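Local coordinates for protein CrmK (Actinoalloteichus sp. WH1-2216-6, PDB 5I1V) that is a flavoenzyme oxidase with covalently bound FAD, involved in recycling shunt products during caerulomycin biosynthesis, at residues Tyr475-Leu478 / Gln479-Ser483. Residues are numbered along the deposited sequence; the frame is centred on the assembly and turned at random.
Sequences YPRL and QEIKS
Q479 lays its side chain across the ring of Y475, one turn earlier in helix 475-485, an alpha-helix of the berberine-like C-terminal region of this FAD-linked oxidase. The helix has the regular i to i+4 backbone bonds, among them Q479 N to Y475 O at 2.9 Å. With Y475 CG anti to its own backbone nitrogen (chi1 -171°), the ring turns one face to the Q479 side chain. Q479 CG makes a CH-pi contact there, 3.9 Å from the ring centroid. The amide stacks at 20° to the ring, and Q479 CD comes within 3.3 Å of Y475 CE2. Both polar ends turn to the C-terminal tail, Y475 OH accepting from R498 N and Q479 NE2 donating to R498 O. Were the tyrosine an alanine, R498 N is likely to lose this acceptor and the Q479 amide the ring it stacks on. On another side of the helix, R477 bends at chi2 (57°) and reaches both E480 and I481, beside W184 of helix 180-185. R477 NH1 forms a salt bridge with E480 OE1 at 3.1 Å, its hydrogen bond weak and bent, the guanidinium and carboxylate planes steeply inclined. I481 CD1 sits over the centre of the guanidinium face, 3.8 Å above its plane.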
ATOM      1  N   TYR A 475     -14.010  31.465  -9.792  1.00 23.01           N
ATOM      2  CA  TYR A 475     -14.937  31.346  -8.676  1.00 22.64           C
ATOM      3  C   TYR A 475     -16.382  31.808  -8.969  1.00 23.55           C
ATOM      4  O   TYR A 475     -17.332  31.104  -8.654  1.00 25.66           O
ATOM      5  CB  TYR A 475     -14.330  31.919  -7.406  1.00 22.67           C
ATOM      6  CG  TYR A 475     -15.147  31.655  -6.142  1.00 23.93           C
ATOM      7  CD1 TYR A 475     -15.237  30.361  -5.570  1.00 22.61           C
ATOM      8  CD2 TYR A 475     -15.777  32.689  -5.482  1.00 24.68           C
ATOM      9  CE1 TYR A 475     -15.979  30.156  -4.419  1.00 23.36           C
ATOM     10  CE2 TYR A 475     -16.491  32.482  -4.336  1.00 24.37           C
ATOM     11  CZ  TYR A 475     -16.610  31.194  -3.821  1.00 22.87           C
ATOM     12  OH  TYR A 475     -17.339  31.007  -2.671  1.00 24.42           O
ATOM     13  N   PRO A 476     -16.583  32.990  -9.580  1.00 23.15           N
ATOM     14  CA  PRO A 476     -17.983  33.338  -9.823  1.00 22.20           C
ATOM     15  C   PRO A 476     -18.762  32.407 -10.769  1.00 20.86           C
ATOM     16  O   PRO A 476     -19.934  32.217 -10.591  1.00 20.13           O
ATOM     17  CB  PRO A 476     -17.879  34.785 -10.396  1.00 23.08           C
ATOM     18  CG  PRO A 476     -16.657  35.316  -9.731  1.00 22.96           C
ATOM     19  CD  PRO A 476     -15.701  34.148  -9.654  1.00 23.77           C
ATOM     20  N   ARG A 477     -18.129  31.829 -11.764  1.00 21.02           N
ATOM     21  CA  ARG A 477     -18.815  30.874 -12.610  1.00 21.83           C
ATOM     22  C   ARG A 477     -19.172  29.606 -11.801  1.00 20.76           C
ATOM     23  O   ARG A 477     -20.287  29.076 -11.922  1.00 19.53           O
ATOM     24  CB  ARG A 477     -17.957  30.495 -13.822  1.00 21.84           C
ATOM     25  CG  ARG A 477     -18.552  29.418 -14.715  1.00 22.47           C
ATOM     26  CD  ARG A 477     -19.919  29.735 -15.255  1.00 23.69           C
ATOM     27  NE  ARG A 477     -20.229  28.780 -16.296  1.00 26.02           N
ATOM     28  CZ  ARG A 477     -21.422  28.281 -16.575  1.00 26.68           C
ATOM     29  NH1 ARG A 477     -22.480  28.642 -15.927  1.00 28.86           N
ATOM     30  NH2 ARG A 477     -21.539  27.397 -17.542  1.00 31.87           N
ATOM     31  N   LEU A 478     -18.245  29.161 -10.971  1.00 20.71           N
ATOM     32  CA  LEU A 478     -18.529  28.029 -10.078  1.00 21.31           C
ATOM     33  C   LEU A 478     -19.689  28.350  -9.104  1.00 21.71           C
ATOM     34  O   LEU A 478     -20.529  27.502  -8.842  1.00 21.66           O
ATOM     35  CB  LEU A 478     -17.301  27.614  -9.289  1.00 20.05           C
ATOM     36  CG  LEU A 478     -16.198  26.978 -10.119  1.00 20.96           C
ATOM     37  CD1 LEU A 478     -14.928  26.950  -9.282  1.00 20.60           C
ATOM     38  CD2 LEU A 478     -16.589  25.563 -10.555  1.00 21.76           C
ATOM     39  N   GLN A 479     -19.741  29.574  -8.590  1.00 22.06           N
ATOM     40  CA  GLN A 479     -20.870  29.989  -7.712  1.00 21.71           C
ATOM     41  C   GLN A 479     -22.185  29.926  -8.490  1.00 22.72           C
ATOM     42  O   GLN A 479     -23.198  29.524  -7.976  1.00 22.44           O
ATOM     43  CB  GLN A 479     -20.642  31.371  -7.186  1.00 22.78           C
ATOM     44  CG  GLN A 479     -19.528  31.534  -6.174  1.00 22.47           C
ATOM     45  CD  GLN A 479     -19.550  32.925  -5.610  1.00 25.68           C
ATOM     46  OE1 GLN A 479     -19.122  33.851  -6.267  1.00 26.22           O
ATOM     47  NE2 GLN A 479     -20.061  33.075  -4.403  1.00 26.79           N
ATOM     48  N   GLU A 480     -22.169  30.312  -9.756  1.00 24.25           N
ATOM     49  CA  GLU A 480     -23.367  30.214 -10.588  1.00 25.28           C
ATOM     50  C   GLU A 480     -23.794  28.759 -10.819  1.00 24.54           C
ATOM     51  O   GLU A 480     -24.966  28.404 -10.843  1.00 23.02           O
ATOM     52  CB  GLU A 480     -23.108  30.931 -11.935  1.00 28.36           C
ATOM     53  CG  GLU A 480     -24.075  30.591 -13.047  1.00 35.20           C
ATOM     54  CD  GLU A 480     -23.652  31.193 -14.399  1.00 44.15           C
ATOM     55  OE1 GLU A 480     -22.447  31.452 -14.618  1.00 49.79           O
ATOM     56  OE2 GLU A 480     -24.525  31.391 -15.265  1.00 53.13           O
ATOM     57  N   ILE A 481     -22.835  27.887 -11.048  1.00 22.64           N
ATOM     58  CA  ILE A 481     -23.181  26.499 -11.265  1.00 21.67           C
ATOM     59  C   ILE A 481     -23.702  25.910  -9.918  1.00 21.49           C
ATOM     60  O   ILE A 481     -24.661  25.154  -9.886  1.00 23.17           O
ATOM     61  CB  ILE A 481     -21.967  25.740 -11.834  1.00 20.85           C
ATOM     62  CG1 ILE A 481     -21.628  26.322 -13.189  1.00 22.30           C
ATOM     63  CG2 ILE A 481     -22.237  24.247 -11.926  1.00 20.98           C
ATOM     64  CD1 ILE A 481     -20.289  25.888 -13.771  1.00 21.57           C
ATOM     65  N   LYS A 482     -23.052  26.262  -8.831  1.00 22.38           N
ATOM     66  CA  LYS A 482     -23.453  25.843  -7.501  1.00 23.17           C
ATOM     67  C   LYS A 482     -24.907  26.183  -7.236  1.00 25.00           C
ATOM     68  O   LYS A 482     -25.708  25.371  -6.771  1.00 23.80           O
ATOM     69  CB  LYS A 482     -22.534  26.505  -6.468  1.00 23.91           C
ATOM     70  CG  LYS A 482     -23.021  26.435  -5.013  1.00 24.75           C
ATOM     71  CD  LYS A 482     -22.797  25.036  -4.438  1.00 24.34           C
ATOM     72  CE  LYS A 482     -23.383  24.917  -3.041  1.00 24.45           C
ATOM     73  NZ  LYS A 482     -22.984  23.627  -2.436  1.00 22.09           N
ATOM     74  N   SER A 483     -25.250  27.404  -7.592  1.00 25.36           N
ATOM     75  CA  SER A 483     -26.551  27.917  -7.347  1.00 30.59           C
ATOM     76  C   SER A 483     -27.590  27.215  -8.230  1.00 28.62           C
ATOM     77  O   SER A 483     -28.730  27.052  -7.828  1.00 28.55           O
ATOM     78  CB  SER A 483     -26.523  29.435  -7.500  1.00 35.28           C
ATOM     79  OG  SER A 483     -27.796  29.893  -7.774  1.00 45.60           O
TER